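Local coordinates for type III secretion system effector HopBA1 (Pseudomonas syringae pv. aptata, PDB 5T09), which acts as a virulence factor recognised by the Arabidopsis disease resistance protein RBA1, whose self-association it enhances, triggering plant cell death, at residues Arg162-Thr174 with Gly192-Arg206. Numbering follows the deposited sequence.
Sequences RLALNVAWDAAAT and GHFSNSKTDGPKDMR. With K (potassium ion), chain B.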
ATOM      1  N   ARG A 162       9.316 -10.249   9.825  1.00 44.11           N
ATOM      2  CA  ARG A 162       8.915  -9.175   8.921  1.00 41.90           C
ATOM      3  C   ARG A 162       7.917  -8.237   9.587  1.00 42.91           C
ATOM      4  O   ARG A 162       8.023  -7.012   9.456  1.00 43.93           O
ATOM      5  CB  ARG A 162       8.316  -9.762   7.642  1.00 40.83           C
ATOM      6  CG  ARG A 162       9.312 -10.487   6.750  1.00 47.15           C
ATOM      7  CD  ARG A 162      10.177  -9.509   5.976  1.00 60.55           C
ATOM      8  NE  ARG A 162       9.383  -8.568   5.192  1.00 63.73           N
ATOM      9  CZ  ARG A 162       9.849  -7.425   4.704  1.00 65.27           C
ATOM     10  NH1 ARG A 162      11.110  -7.070   4.915  1.00 56.79           N
ATOM     11  NH2 ARG A 162       9.051  -6.630   4.006  1.00 70.93           N
ATOM     12  N   LEU A 163       6.938  -8.792  10.306  1.00 45.17           N
ATOM     13  CA  LEU A 163       5.926  -7.957  10.944  1.00 44.28           C
ATOM     14  C   LEU A 163       6.497  -7.098  12.060  1.00 46.77           C
ATOM     15  O   LEU A 163       5.852  -6.124  12.462  1.00 47.79           O
ATOM     16  CB  LEU A 163       4.789  -8.821  11.488  1.00 48.11           C
ATOM     17  CG  LEU A 163       3.588  -8.926  10.544  1.00 61.37           C
ATOM     18  CD1 LEU A 163       3.996  -9.490   9.188  1.00 67.16           C
ATOM     19  CD2 LEU A 163       2.491  -9.772  11.171  1.00 68.14           C
ATOM     20  N   ALA A 164       7.689  -7.420  12.565  1.00 46.37           N
ATOM     21  CA  ALA A 164       8.313  -6.564  13.566  1.00 46.69           C
ATOM     22  C   ALA A 164       8.622  -5.180  13.013  1.00 40.77           C
ATOM     23  O   ALA A 164       8.821  -4.241  13.793  1.00 46.64           O
ATOM     24  CB  ALA A 164       9.596  -7.211  14.093  1.00 53.69           C
ATOM     25  N   LEU A 165       8.660  -5.032  11.689  1.00 39.12           N
ATOM     26  CA  LEU A 165       8.959  -3.750  11.065  1.00 44.04           C
ATOM     27  C   LEU A 165       7.765  -2.809  11.030  1.00 43.84           C
ATOM     28  O   LEU A 165       7.938  -1.641  10.676  1.00 42.19           O
ATOM     29  CB  LEU A 165       9.456  -3.967   9.634  1.00 47.32           C
ATOM     30  CG  LEU A 165      10.734  -4.784   9.457  1.00 53.82           C
ATOM     31  CD1 LEU A 165      11.022  -4.975   7.978  1.00 51.94           C
ATOM     32  CD2 LEU A 165      11.909  -4.114  10.154  1.00 63.62           C
ATOM     33  N   ASN A 166       6.565  -3.286  11.373  1.00 43.38           N
ATOM     34  CA  ASN A 166       5.379  -2.439  11.298  1.00 44.96           C
ATOM     35  C   ASN A 166       5.572  -1.148  12.081  1.00 38.07           C
ATOM     36  O   ASN A 166       5.183  -0.069  11.623  1.00 41.91           O
ATOM     37  CB  ASN A 166       4.158  -3.199  11.817  1.00 42.65           C
ATOM     38  CG  ASN A 166       3.563  -4.122  10.780  1.00 38.25           C
ATOM     39  OD1 ASN A 166       4.197  -4.432   9.771  1.00 42.32           O
ATOM     40  ND2 ASN A 166       2.332  -4.561  11.016  1.00 36.38           N
ATOM     41  N   VAL A 167       6.174  -1.241  13.266  1.00 38.84           N
ATOM     42  CA  VAL A 167       6.364  -0.056  14.094  1.00 42.23           C
ATOM     43  C   VAL A 167       7.231   0.967  13.376  1.00 37.22           C
ATOM     44  O   VAL A 167       7.024   2.178  13.521  1.00 39.00           O
ATOM     45  CB  VAL A 167       6.957  -0.461  15.460  1.00 42.18           C
ATOM     46  CG1 VAL A 167       8.384  -0.973  15.313  1.00 43.77           C
ATOM     47  CG2 VAL A 167       6.900   0.696  16.419  1.00 53.63           C
ATOM     48  N   ALA A 168       8.200   0.507  12.580  1.00 40.70           N
ATOM     49  CA  ALA A 168       9.089   1.422  11.875  1.00 46.39           C
ATOM     50  C   ALA A 168       8.454   1.931  10.587  1.00 39.73           C
ATOM     51  O   ALA A 168       8.617   3.103  10.232  1.00 38.43           O
ATOM     52  CB  ALA A 168      10.419   0.733  11.575  1.00 44.78           C
ATOM     53  N   TRP A 169       7.748   1.060   9.867  1.00 35.04           N
ATOM     54  CA  TRP A 169       6.942   1.511   8.738  1.00 37.83           C
ATOM     55  C   TRP A 169       6.016   2.645   9.156  1.00 33.11           C
ATOM     56  O   TRP A 169       5.873   3.646   8.444  1.00 36.16           O
ATOM     57  CB  TRP A 169       6.105   0.357   8.196  1.00 36.58           C
ATOM     58  CG  TRP A 169       6.814  -0.627   7.319  1.00 38.59           C
ATOM     59  CD1 TRP A 169       8.158  -0.773   7.143  1.00 34.58           C
ATOM     60  CD2 TRP A 169       6.189  -1.607   6.492  1.00 36.13           C
ATOM     61  NE1 TRP A 169       8.409  -1.791   6.250  1.00 34.80           N
ATOM     62  CE2 TRP A 169       7.213  -2.320   5.839  1.00 40.03           C
ATOM     63  CE3 TRP A 169       4.859  -1.956   6.244  1.00 37.51           C
ATOM     64  CZ2 TRP A 169       6.946  -3.360   4.953  1.00 39.21           C
ATOM     65  CZ3 TRP A 169       4.596  -2.984   5.372  1.00 32.12           C
ATOM     66  CH2 TRP A 169       5.635  -3.674   4.729  1.00 39.17           C
ATOM     67  N   ASP A 170       5.366   2.488  10.308  1.00 36.71           N
ATOM     68  CA  ASP A 170       4.412   3.487  10.782  1.00 41.48           C
ATOM     69  C   ASP A 170       5.113   4.790  11.142  1.00 38.62           C
ATOM     70  O   ASP A 170       4.615   5.878  10.827  1.00 34.49           O
ATOM     71  CB  ASP A 170       3.644   2.922  11.978  1.00 35.96           C
ATOM     72  CG  ASP A 170       2.652   3.906  12.558  1.00 44.01           C
ATOM     73  OD1 ASP A 170       1.569   4.090  11.962  1.00 37.90           O
ATOM     74  OD2 ASP A 170       2.948   4.484  13.623  1.00 41.98           O
ATOM     75  N   ALA A 171       6.282   4.703  11.779  1.00 39.53           N
ATOM     76  CA  ALA A 171       7.011   5.911  12.146  1.00 39.22           C
ATOM     77  C   ALA A 171       7.431   6.694  10.909  1.00 42.17           C
ATOM     78  O   ALA A 171       7.367   7.929  10.895  1.00 40.58           O
ATOM     79  CB  ALA A 171       8.231   5.552  12.995  1.00 41.37           C
ATOM     80  N   ALA A 172       7.868   5.991   9.859  1.00 40.06           N
ATOM     81  CA  ALA A 172       8.285   6.665   8.634  1.00 37.98           C
ATOM     82  C   ALA A 172       7.095   7.270   7.900  1.00 40.10           C
ATOM     83  O   ALA A 172       7.189   8.379   7.363  1.00 43.44           O
ATOM     84  CB  ALA A 172       9.025   5.686   7.726  1.00 37.88           C
ATOM     85  N   ALA A 173       5.973   6.549   7.848  1.00 38.24           N
ATOM     86  CA  ALA A 173       4.789   7.076   7.176  1.00 38.16           C
ATOM     87  C   ALA A 173       4.240   8.289   7.912  1.00 40.17           C
ATOM     88  O   ALA A 173       3.784   9.252   7.286  1.00 43.18           O
ATOM     89  CB  ALA A 173       3.722   5.988   7.064  1.00 36.84           C
ATOM     90  N   THR A 174       4.277   8.254   9.245  1.00 40.99           N
ATOM     91  CA  THR A 174       3.847   9.398  10.040  1.00 43.35           C
ATOM     92  C   THR A 174       4.741  10.604   9.788  1.00 45.61           C
ATOM     93  O   THR A 174       4.257  11.704   9.499  1.00 47.67           O
ATOM     94  CB  THR A 174       3.862   9.035  11.526  1.00 47.57           C
ATOM     95  OG1 THR A 174       2.948   7.960  11.767  1.00 54.19           O
ATOM     96  CG2 THR A 174       3.474  10.232  12.373  1.00 51.11           C
ATOM     97  N   GLY A 192       0.320  -9.015   4.191  1.00 43.59           N
ATOM     98  CA  GLY A 192       0.629  -9.771   5.392  1.00 45.38           C
ATOM     99  C   GLY A 192       0.876  -8.890   6.603  1.00 44.37           C
ATOM    100  O   GLY A 192       0.669  -9.317   7.740  1.00 47.72           O
ATOM    101  N   HIS A 193       1.314  -7.652   6.380  1.00 41.22           N
ATOM    102  CA  HIS A 193       1.579  -6.741   7.485  1.00 41.88           C
ATOM    103  C   HIS A 193       0.304  -6.180   8.098  1.00 52.11           C
ATOM    104  O   HIS A 193       0.353  -5.637   9.207  1.00 47.94           O
ATOM    105  CB  HIS A 193       2.472  -5.592   7.008  1.00 40.20           C
ATOM    106  CG  HIS A 193       3.860  -6.022   6.649  1.00 44.26           C
ATOM    107  ND1 HIS A 193       4.956  -5.729   7.433  1.00 44.36           N
ATOM    108  CD2 HIS A 193       4.330  -6.732   5.596  1.00 43.75           C
ATOM    109  CE1 HIS A 193       6.041  -6.235   6.875  1.00 42.77           C
ATOM    110  NE2 HIS A 193       5.688  -6.852   5.762  1.00 41.58           N
ATOM    111  N   PHE A 194      -0.833  -6.319   7.415  1.00 45.72           N
ATOM    112  CA  PHE A 194      -2.084  -5.700   7.834  1.00 50.19           C
ATOM    113  C   PHE A 194      -3.110  -6.721   8.319  1.00 45.37           C
ATOM    114  O   PHE A 194      -4.308  -6.423   8.346  1.00 52.68           O
ATOM    115  CB  PHE A 194      -2.670  -4.880   6.683  1.00 44.02           C
ATOM    116  CG  PHE A 194      -1.698  -3.914   6.064  1.00 39.58           C
ATOM    117  CD1 PHE A 194      -0.670  -3.358   6.808  1.00 37.99           C
ATOM    118  CD2 PHE A 194      -1.816  -3.559   4.732  1.00 37.52           C
ATOM    119  CE1 PHE A 194       0.220  -2.471   6.233  1.00 44.84           C
ATOM    120  CE2 PHE A 194      -0.934  -2.668   4.155  1.00 34.48           C
ATOM    121  CZ  PHE A 194       0.086  -2.126   4.901  1.00 37.08           C
ATOM    122  N   SER A 195      -2.672  -7.918   8.697  1.00 47.90           N
ATOM    123  CA  SER A 195      -3.598  -8.919   9.201  1.00 57.35           C
ATOM    124  C   SER A 195      -4.129  -8.513  10.575  1.00 59.75           C
ATOM    125  O   SER A 195      -3.567  -7.655  11.259  1.00 53.50           O
ATOM    126  CB  SER A 195      -2.920 -10.285   9.288  1.00 60.51           C
ATOM    127  OG  SER A 195      -1.844 -10.260  10.210  1.00 73.91           O
ATOM    128  N   ASN A 196      -5.234  -9.146  10.971  1.00 57.70           N
ATOM    129  CA  ASN A 196      -5.873  -8.893  12.263  1.00 65.99           C
ATOM    130  C   ASN A 196      -6.015  -7.393  12.517  1.00 68.21           C
ATOM    131  O   ASN A 196      -5.696  -6.883  13.593  1.00 74.96           O
ATOM    132  CB  ASN A 196      -5.097  -9.568  13.396  1.00 75.06           C
ATOM    133  CG  ASN A 196      -5.060 -11.079  13.259  1.00 80.13           C
ATOM    134  OD1 ASN A 196      -6.073 -11.753  13.438  1.00 87.81           O
ATOM    135  ND2 ASN A 196      -3.887 -11.618  12.948  1.00 77.86           N
ATOM    136  N   SER A 197      -6.513  -6.682  11.506  1.00 61.06           N
ATOM    137  CA  SER A 197      -6.587  -5.227  11.530  1.00 62.44           C
ATOM    138  C   SER A 197      -8.008  -4.696  11.654  1.00 60.66           C
ATOM    139  O   SER A 197      -8.199  -3.476  11.626  1.00 57.55           O
ATOM    140  CB  SER A 197      -5.946  -4.649  10.263  1.00 54.59           C
ATOM    141  OG  SER A 197      -6.658  -5.062   9.107  1.00 58.33           O
ATOM    142  N   LYS A 198      -9.008  -5.569  11.791  1.00 57.83           N
ATOM    143  CA  LYS A 198     -10.394  -5.115  11.763  1.00 66.35           C
ATOM    144  C   LYS A 198     -10.677  -4.134  12.892  1.00 65.98           C
ATOM    145  O   LYS A 198     -11.224  -3.049  12.666  1.00 71.57           O
ATOM    146  CB  LYS A 198     -11.341  -6.312  11.848  1.00 75.61           C
ATOM    147  CG  LYS A 198     -12.816  -5.930  11.800  1.00 88.58           C
ATOM    148  CD  LYS A 198     -13.717  -7.148  11.890  1.00103.93           C
ATOM    149  CE  LYS A 198     -15.184  -6.749  11.860  1.00119.04           C
ATOM    150  NZ  LYS A 198     -16.090  -7.910  12.088  1.00126.77           N
ATOM    151  N   THR A 199     -10.308  -4.497  14.119  1.00 70.83           N
ATOM    152  CA  THR A 199     -10.709  -3.704  15.276  1.00 79.94           C
ATOM    153  C   THR A 199      -9.971  -2.370  15.322  1.00 74.42           C
ATOM    154  O   THR A 199     -10.590  -1.315  15.505  1.00 73.90           O
ATOM    155  CB  THR A 199     -10.472  -4.498  16.561  1.00 82.70           C
ATOM    156  OG1 THR A 199      -9.073  -4.771  16.711  1.00 91.97           O
ATOM    157  CG2 THR A 199     -11.239  -5.815  16.523  1.00 80.62           C
ATOM    158  N   ASP A 200      -8.643  -2.391  15.148  1.00 65.19           N
ATOM    159  CA  ASP A 200      -7.843  -1.194  15.377  1.00 70.65           C
ATOM    160  C   ASP A 200      -6.793  -0.955  14.294  1.00 67.59           C
ATOM    161  O   ASP A 200      -5.828  -0.220  14.533  1.00 60.42           O
ATOM    162  CB  ASP A 200      -7.151  -1.280  16.743  1.00 89.19           C
ATOM    163  CG  ASP A 200      -7.321  -0.019  17.565  1.00104.51           C
ATOM    164  OD1 ASP A 200      -7.302   1.085  16.979  1.00106.72           O
ATOM    165  OD2 ASP A 200      -7.479  -0.131  18.799  1.00112.74           O
ATOM    166  N   GLY A 201      -6.956  -1.535  13.108  1.00 68.47           N
ATOM    167  CA  GLY A 201      -5.976  -1.391  12.056  1.00 63.28           C
ATOM    168  C   GLY A 201      -4.785  -2.301  12.280  1.00 50.03           C
ATOM    169  O   GLY A 201      -4.772  -3.121  13.203  1.00 59.19           O
ATOM    170  N   PRO A 202      -3.755  -2.175  11.442  1.00 44.00           N
ATOM    171  CA  PRO A 202      -2.601  -3.073  11.562  1.00 42.23           C
ATOM    172  C   PRO A 202      -1.947  -2.979  12.932  1.00 50.29           C
ATOM    173  O   PRO A 202      -1.989  -1.943  13.598  1.00 49.50           O
ATOM    174  CB  PRO A 202      -1.657  -2.589  10.457  1.00 39.29           C
ATOM    175  CG  PRO A 202      -2.547  -1.903   9.470  1.00 41.62           C
ATOM    176  CD  PRO A 202      -3.617  -1.253  10.302  1.00 41.73           C
ATOM    177  N   LYS A 203      -1.334  -4.084  13.348  1.00 49.06           N
ATOM    178  CA  LYS A 203      -0.649  -4.115  14.632  1.00 51.74           C
ATOM    179  C   LYS A 203       0.572  -3.205  14.603  1.00 46.56           C
ATOM    180  O   LYS A 203       1.314  -3.163  13.618  1.00 42.52           O
ATOM    181  CB  LYS A 203      -0.235  -5.545  14.981  1.00 70.48           C
ATOM    182  CG  LYS A 203       0.526  -5.660  16.296  1.00 98.34           C
ATOM    183  CD  LYS A 203       0.513  -7.082  16.845  1.00126.93           C
ATOM    184  CE  LYS A 203       1.213  -8.060  15.916  1.00149.24           C
ATOM    185  NZ  LYS A 203       1.245  -9.436  16.489  1.00168.71           N
ATOM    186  N   ASP A 204       0.777  -2.474  15.698  1.00 49.29           N
ATOM    187  CA  ASP A 204       1.879  -1.522  15.843  1.00 53.67           C
ATOM    188  C   ASP A 204       1.824  -0.403  14.810  1.00 47.73           C
ATOM    189  O   ASP A 204       2.846   0.229  14.531  1.00 42.46           O
ATOM    190  CB  ASP A 204       3.238  -2.227  15.769  1.00 53.00           C
ATOM    191  CG  ASP A 204       3.473  -3.166  16.938  1.00 57.33           C
ATOM    192  OD1 ASP A 204       3.050  -2.833  18.063  1.00 67.78           O
ATOM    193  OD2 ASP A 204       4.080  -4.237  16.728  1.00 55.67           O
HETATM  194  N   MSE A 205       0.654  -0.142  14.230  1.00 45.53           N
HETATM  195  CA  MSE A 205       0.490   0.981  13.309  1.00 41.60           C
HETATM  196  C   MSE A 205      -0.777   1.760  13.653  1.00 49.01           C
HETATM  197  O   MSE A 205      -1.620   1.282  14.410  1.00 54.48           O
HETATM  198  CB  MSE A 205       0.442   0.493  11.854  1.00 39.08           C
HETATM  199  CG  MSE A 205       1.556  -0.491  11.498  1.00 44.28           C
HETATM  200 SE   MSE A 205       1.623  -0.972   9.602  1.00 45.90          SE
HETATM  201  CE  MSE A 205       2.439   0.671   8.927  1.00 38.52           C
ATOM    202  N   ARG A 206      -0.905   2.964  13.099  1.00 42.27           N
ATOM    203  CA  ARG A 206      -2.041   3.811  13.417  1.00 45.35           C
ATOM    204  C   ARG A 206      -3.335   3.210  12.863  1.00 46.54           C
ATOM    205  O   ARG A 206      -3.329   2.572  11.805  1.00 44.37           O
ATOM    206  CB  ARG A 206      -1.849   5.205  12.834  1.00 47.26           C
ATOM    207  CG  ARG A 206      -0.647   5.954  13.367  1.00 53.73           C
ATOM    208  CD  ARG A 206      -0.276   7.076  12.419  1.00 54.98           C
ATOM    209  NE  ARG A 206       0.195   6.550  11.142  1.00 56.91           N
ATOM    210  CZ  ARG A 206       0.357   7.276  10.041  1.00 52.23           C
ATOM    211  NH1 ARG A 206       0.085   8.574  10.048  1.00 62.14           N
ATOM    212  NH2 ARG A 206       0.794   6.700   8.933  1.00 44.99           N
TER
HETATM  213  K     K B 301      -3.328  -0.493  15.446  1.00 51.21           K
HETATM  214  O   HOH W   1       6.239  -3.636  14.872  1.00 47.42           O
HETATM  215  O   HOH W   2       0.939   3.870   9.522  1.00 33.54           O
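H193 is sandwiched between W169 and L163. The six-membered ring of W169 lies over one face of the imidazole, with centroids 3.9 Å apart and planes 20° from parallel. CD1 of L163 covers the opposite face in a CH-pi contact, 4.3 Å from the ring centroid. NE1 of W169 is hydrogen-bonded to D141, outside the two segments.

The side-chain amide of N166 makes three hydrogen bonds to the loop. Its OD1 accepts from ND1 of H193 at 2.8 Å, in the imidazole plane and nearly in line with the C=O bond. This bond, with the W169 and L163 contacts on the two faces, holds the ring in its rotation. ND1 is the donor, so it carries a proton here. ND2 donates to the backbone O of H193 (2.9 Å) and of K203 (3.1 Å), so the amide ties together two distant parts of the loop.

The fold is alpha/beta with a mainly parallel sheet core, EreA/ChaN-like. Here the loop between strands 184-190 and 209-214 packs on the turn joining helices 152-163 and 166-179, and on the first turns of the second helix. The same loop binds a potassium ion through the backbone O atoms of D200, P202 and M205. P202 and M205 are the first and last residues of a type II beta turn.

D170 and R206 form a salt bridge. OD1 of D170 takes NE of R206 at 2.9 Å and the backbone N of R206 from the opposite face of the carboxylate. With CG anti to the backbone N (chi1 179°), OD1 is placed where it meets both. T174 OG1 sits over one face of the guanidinium, but its own hydrogen bond goes to the backbone O of D170.

The selenomethionine M205 packs its CG against CB of N166. Its CE touches CB of W169 at 3.8 Å.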